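Local coordinates for N-acetylglucosaminidase (Paenibacillus barengoltzii, PDB 6INX), which probably hydrolyses beta-linked N-acetylglucosamine glycosides, with endo-type cleavage, as an N-acetylglucosaminidase of glycoside hydrolase family 18, at residues V180-Y185 with D214-L219; T199-G204 with C310-A315. One frame throughout, in Å; residues are numbered along the deposited sequence.

Interaction 1. Residues V180-Y185 with D214-L219; sequences VQLMTY and DASVNL
Ser216 OG donates to the carbonyl O of Ala160 and also lies against the methyls Leu182 CD1 and Thr184 CG2. The contact is the strand-to-helix packing of a TIM barrel: helix 213-222 lies against strand 179-183, whose neighbour 230-235 follows in a beta-alpha-beta crossover. Leu182 CD1 stands 3.7 Å from Ser216 OG and Thr184 CG2 is 4.0 Å from the same oxygen, so a buried hydroxyl is bounded by hydrocarbon on the strand side. With OG anti to the backbone N of Ser216 (chi1 180°), the oxygen comes up against both methyls. Thr184 sorts its two branches: OG1 accepts a hydrogen bond from Gly233 N, on the adjoining strand, and CG2 is left for the serine. Two consecutive inverse gamma turns are centred on Met183 and Thr184; the second is closed by Tyr185 N to Met183 O at 2.9 Å. On the helix side the apolar patch runs on to the next residue, where Leu182 CD1 touches both Val217 CA and Val217 CG2, the latter at 4.1 Å.

Interaction 2. Residues T199-G204 with C310-A315; sequences TNLYTG and CDYVKA
In this TIM barrel the loop between strand 179-183 and helix 213-222 leans on helix 303-316, which leads into barrel strand 320-324, and Tyr312 is the helix residue that receives it. Leu201 CD1 sits over one face of the Tyr312 ring in a CH-pi contact, 4.2 Å from the centroid and 24° from the normal. It is displaced toward the CG side, with 3.9 Å between Leu201 CD1 and Tyr312 CG. The same leucine is used twice, for its CG rests 3.7 Å above the plane of the neighbouring Tyr202 ring. Tyr202 reaches the helix with its far end: its OH lies near the plane of the Tyr312 ring, at the edge, 3.6 Å from Tyr312 CD2. The two aromatic planes are turned 82° apart in an oblique pair. Chi1 of Tyr312 (-180°) swings the ring away from its own N and out from the helix, and its OH hydrogen-bonds to Asp214 on helix 213-222. Asn200 ND2 steadies the loop, bonding to Tyr202 O at 2.8 Å and also to Ile211 O. With an alanine in place of Tyr312, the face under Leu201 CD1 and the edge beside Tyr202 OH are gone, and Asp214 OD1 would probably be left without its phenolic partner. Dispersion and CH-pi forces thus carry the contact, while the polar demand of the phenol is met by a third element.

Along the chain the order is 180-185, 199-204, 214-219, 310-315, so the segments alternate and the two contacts cross. Interaction 1 closes a loop of 28 residues between a barrel strand and the helix after it, and 199-204 lies within that loop. Interaction 2 spans 105 residues, enclosing helix 213-222, strand 230-235 and the separate antiparallel sheet formed by strands between 237 and 299, before it returns at helix 303-316. The contacts are joined directly by a probable hydrogen bond from Thr199 OG1 to Thr184 O, 2.7 Å, by the phenol bond of interaction 2, and by Asp214 CB packing on Tyr202 CD1 at 3.6 Å. Together they tie one strand end, its following loop and two helices of the barrel.

Interaction 1. Residues V180-Y185 with D214-L219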
loop_
_atom_site.group_PDB
_atom_site.type_symbol
_atom_site.label_atom_id
_atom_site.label_comp_id
_atom_site.label_asym_id
_atom_site.label_seq_id
_atom_site.Cartn_x
_atom_site.Cartn_y
_atom_site.Cartn_z
ATOM N N VAL A 180 21.820 8.191 3.061
ATOM C CA VAL A 180 20.394 8.280 2.772
ATOM C C VAL A 180 19.655 7.931 4.054
ATOM O O VAL A 180 19.812 6.823 4.581
ATOM C CB VAL A 180 19.998 7.298 1.658
ATOM C CG1 VAL A 180 18.481 7.349 1.395
ATOM C CG2 VAL A 180 20.797 7.564 0.395
ATOM N N GLN A 181 18.833 8.851 4.552
ATOM C CA GLN A 181 18.027 8.586 5.741
ATOM C C GLN A 181 16.669 8.067 5.298
ATOM O O GLN A 181 15.895 8.797 4.673
ATOM C CB GLN A 181 17.869 9.857 6.559
ATOM C CG GLN A 181 19.187 10.447 6.987
ATOM C CD GLN A 181 19.006 11.793 7.613
ATOM O OE1 GLN A 181 18.665 12.762 6.929
ATOM N NE2 GLN A 181 19.213 11.872 8.921
ATOM N N LEU A 182 16.370 6.816 5.620
ATOM C CA LEU A 182 15.073 6.247 5.290
ATOM C C LEU A 182 14.084 6.629 6.379
ATOM O O LEU A 182 14.267 6.285 7.555
ATOM C CB LEU A 182 15.147 4.727 5.145
ATOM C CG LEU A 182 16.172 4.172 4.169
ATOM C CD1 LEU A 182 16.035 2.652 4.112
ATOM C CD2 LEU A 182 15.978 4.817 2.810
ATOM N N MET A 183 13.029 7.333 5.989
ATOM C CA MET A 183 12.014 7.759 6.948
ATOM C C MET A 183 11.096 6.569 7.229
ATOM O O MET A 183 9.958 6.488 6.756
ATOM C CB MET A 183 11.251 8.962 6.413
ATOM C CG MET A 183 12.073 10.256 6.485
ATOM S SD MET A 183 11.156 11.710 5.947
ATOM C CE MET A 183 11.013 11.303 4.218
ATOM N N THR A 184 11.630 5.623 8.011
ATOM C CA THR A 184 10.882 4.419 8.396
ATOM C C THR A 184 9.966 4.715 9.590
ATOM O O THR A 184 10.014 4.084 10.650
ATOM C CB THR A 184 11.809 3.225 8.622
ATOM O OG1 THR A 184 12.798 3.545 9.612
ATOM C CG2 THR A 184 12.500 2.820 7.327
ATOM N N TYR A 185 9.115 5.716 9.379
ATOM C CA TYR A 185 8.069 6.125 10.300
ATOM C C TYR A 185 6.976 6.762 9.456
ATOM O O TYR A 185 7.180 7.062 8.275
ATOM C CB TYR A 185 8.580 7.044 11.430
ATOM C CG TYR A 185 9.522 8.163 11.043
ATOM C CD1 TYR A 185 9.074 9.268 10.342
ATOM C CD2 TYR A 185 10.866 8.119 11.405
ATOM C CE1 TYR A 185 9.936 10.304 10.007
ATOM C CE2 TYR A 185 11.735 9.162 11.084
ATOM C CZ TYR A 185 11.261 10.239 10.376
ATOM O OH TYR A 185 12.100 11.281 10.039
ATOM N N ASP A 214 12.687 -3.358 7.692
ATOM C CA ASP A 214 13.381 -4.420 6.980
ATOM C C ASP A 214 13.008 -4.417 5.498
ATOM O O ASP A 214 13.880 -4.504 4.625
ATOM C CB ASP A 214 13.032 -5.747 7.669
ATOM C CG ASP A 214 13.652 -6.958 7.007
ATOM O OD1 ASP A 214 14.883 -6.998 6.795
ATOM O OD2 ASP A 214 12.875 -7.905 6.738
ATOM N N ALA A 215 11.713 -4.300 5.188
ATOM C CA ALA A 215 11.313 -4.292 3.783
ATOM C C ALA A 215 11.827 -3.050 3.062
ATOM O O ALA A 215 12.197 -3.121 1.883
ATOM C CB ALA A 215 9.793 -4.400 3.648
ATOM N N SER A 216 11.871 -1.911 3.757
ATOM C CA SER A 216 12.357 -0.671 3.154
ATOM C C SER A 216 13.847 -0.759 2.845
ATOM O O SER A 216 14.277 -0.419 1.739
ATOM C CB SER A 216 12.033 0.514 4.075
ATOM O OG SER A 216 12.502 1.732 3.517
ATOM N N VAL A 217 14.644 -1.212 3.819
ATOM C CA VAL A 217 16.073 -1.411 3.595
ATOM C C VAL A 217 16.299 -2.317 2.391
ATOM O O VAL A 217 17.088 -2.009 1.494
ATOM C CB VAL A 217 16.736 -1.960 4.870
ATOM C CG1 VAL A 217 18.185 -2.367 4.582
ATOM C CG2 VAL A 217 16.659 -0.932 6.006
ATOM N N ASN A 218 15.573 -3.433 2.338
ATOM C CA ASN A 218 15.706 -4.336 1.204
ATOM C C ASN A 218 15.377 -3.642 -0.120
ATOM O O ASN A 218 16.083 -3.837 -1.116
ATOM C CB ASN A 218 14.842 -5.572 1.441
ATOM C CG ASN A 218 15.453 -6.514 2.463
ATOM O OD1 ASN A 218 16.637 -6.410 2.786
ATOM N ND2 ASN A 218 14.646 -7.432 2.983
ATOM N N LEU A 219 14.318 -2.821 -0.154
ATOM C CA LEU A 219 13.985 -2.087 -1.377
ATOM C C LEU A 219 15.128 -1.178 -1.811
ATOM O O LEU A 219 15.493 -1.132 -2.994
ATOM C CB LEU A 219 12.733 -1.238 -1.153
ATOM C CG LEU A 219 11.369 -1.911 -1.081
ATOM C CD1 LEU A 219 10.295 -0.854 -0.821
ATOM C CD2 LEU A 219 11.085 -2.670 -2.363
#

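Interaction 2. Residues T199-G204 with C310-A315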
loop_
_atom_site.group_PDB
_atom_site.type_symbol
_atom_site.label_atom_id
_atom_site.label_comp_id
_atom_site.label_asym_id
_atom_site.label_seq_id
_atom_site.Cartn_x
_atom_site.Cartn_y
_atom_site.Cartn_z
ATOM N N THR A 199 6.069 2.464 12.524
ATOM C CA THR A 199 7.522 2.522 12.533
ATOM C C THR A 199 8.103 1.145 12.873
ATOM O O THR A 199 9.092 1.017 13.599
ATOM C CB THR A 199 7.999 3.691 13.403
ATOM O OG1 THR A 199 9.408 3.899 13.245
ATOM C CG2 THR A 199 7.630 3.513 14.881
ATOM N N ASN A 200 7.509 0.104 12.290
ATOM C CA ASN A 200 7.828 -1.274 12.647
ATOM C C ASN A 200 9.113 -1.778 11.998
ATOM O O ASN A 200 9.336 -1.611 10.796
ATOM C CB ASN A 200 6.684 -2.212 12.243
ATOM C CG ASN A 200 6.269 -2.071 10.769
ATOM O OD1 ASN A 200 6.099 -0.953 10.247
ATOM N ND2 ASN A 200 6.073 -3.215 10.097
ATOM N N LEU A 201 9.936 -2.451 12.807
ATOM C CA LEU A 201 11.147 -3.072 12.295
ATOM C C LEU A 201 10.839 -4.129 11.233
ATOM O O LEU A 201 11.447 -4.132 10.158
ATOM C CB LEU A 201 11.949 -3.667 13.457
ATOM C CG LEU A 201 13.260 -4.324 13.036
ATOM C CD1 LEU A 201 14.131 -3.330 12.279
ATOM C CD2 LEU A 201 13.998 -4.856 14.260
ATOM N N TYR A 202 9.920 -5.063 11.522
ATOM C CA TYR A 202 9.614 -6.134 10.582
ATOM C C TYR A 202 8.141 -6.122 10.198
ATOM O O TYR A 202 7.281 -5.649 10.943
ATOM C CB TYR A 202 9.933 -7.527 11.159
ATOM C CG TYR A 202 11.391 -7.779 11.467
ATOM C CD1 TYR A 202 12.323 -7.979 10.463
ATOM C CD2 TYR A 202 11.826 -7.827 12.783
ATOM C CE1 TYR A 202 13.662 -8.219 10.771
ATOM C CE2 TYR A 202 13.148 -8.064 13.094
ATOM C CZ TYR A 202 14.057 -8.258 12.092
ATOM O OH TYR A 202 15.377 -8.495 12.421
ATOM N N THR A 203 7.854 -6.687 9.029
ATOM C CA THR A 203 6.484 -6.817 8.550
ATOM C C THR A 203 5.784 -7.957 9.280
ATOM O O THR A 203 6.365 -9.018 9.506
ATOM C CB THR A 203 6.490 -7.071 7.044
ATOM O OG1 THR A 203 7.166 -5.983 6.398
ATOM C CG2 THR A 203 5.068 -7.188 6.495
ATOM N N GLY A 204 4.541 -7.719 9.680
ATOM C CA GLY A 204 3.773 -8.697 10.426
ATOM C C GLY A 204 2.784 -9.478 9.580
ATOM O O GLY A 204 2.227 -8.965 8.609
ATOM N N CYS A 310 18.490 -1.053 16.700
ATOM C CA CYS A 310 19.943 -0.920 16.783
ATOM C C CYS A 310 20.644 -2.245 16.509
ATOM O O CYS A 310 21.647 -2.282 15.783
ATOM C CB CYS A 310 20.342 -0.389 18.159
ATOM S SG CYS A 310 19.859 1.312 18.466
ATOM N N ASP A 311 20.133 -3.344 17.079
ATOM C CA ASP A 311 20.710 -4.657 16.803
ATOM C C ASP A 311 20.640 -4.983 15.319
ATOM O O ASP A 311 21.558 -5.600 14.766
ATOM C CB ASP A 311 19.974 -5.746 17.590
ATOM C CG ASP A 311 20.101 -5.587 19.097
ATOM O OD1 ASP A 311 21.045 -4.916 19.560
ATOM O OD2 ASP A 311 19.255 -6.149 19.822
ATOM N N TYR A 312 19.540 -4.592 14.661
ATOM C CA TYR A 312 19.394 -4.818 13.226
ATOM C C TYR A 312 20.427 -4.023 12.439
ATOM O O TYR A 312 21.021 -4.536 11.483
ATOM C CB TYR A 312 17.970 -4.428 12.807
ATOM C CG TYR A 312 17.643 -4.605 11.334
ATOM C CD1 TYR A 312 17.799 -3.552 10.425
ATOM C CD2 TYR A 312 17.132 -5.806 10.859
ATOM C CE1 TYR A 312 17.492 -3.715 9.079
ATOM C CE2 TYR A 312 16.819 -5.974 9.510
ATOM C CZ TYR A 312 16.997 -4.925 8.632
ATOM O OH TYR A 312 16.686 -5.103 7.297
ATOM N N VAL A 313 20.665 -2.772 12.835
ATOM C CA VAL A 313 21.674 -1.953 12.167
ATOM C C VAL A 313 23.041 -2.619 12.253
ATOM O O VAL A 313 23.777 -2.696 11.263
ATOM C CB VAL A 313 21.683 -0.536 12.769
ATOM C CG1 VAL A 313 22.986 0.192 12.471
ATOM C CG2 VAL A 313 20.495 0.270 12.244
ATOM N N LYS A 314 23.383 -3.144 13.430
ATOM C CA LYS A 314 24.682 -3.786 13.611
ATOM C C LYS A 314 24.776 -5.079 12.809
ATOM O O LYS A 314 25.770 -5.318 12.115
ATOM C CB LYS A 314 24.932 -4.053 15.096
ATOM C CG LYS A 314 25.082 -2.799 15.939
ATOM C CD LYS A 314 25.169 -3.164 17.411
ATOM C CE LYS A 314 25.741 -2.032 18.224
ATOM N NZ LYS A 314 25.684 -2.340 19.681
ATOM N N ALA A 315 23.740 -5.918 12.876
ATOM C CA ALA A 315 23.790 -7.209 12.204
ATOM C C ALA A 315 23.822 -7.047 10.692
ATOM O O ALA A 315 24.517 -7.798 9.994
ATOM C CB ALA A 315 22.597 -8.067 12.626
#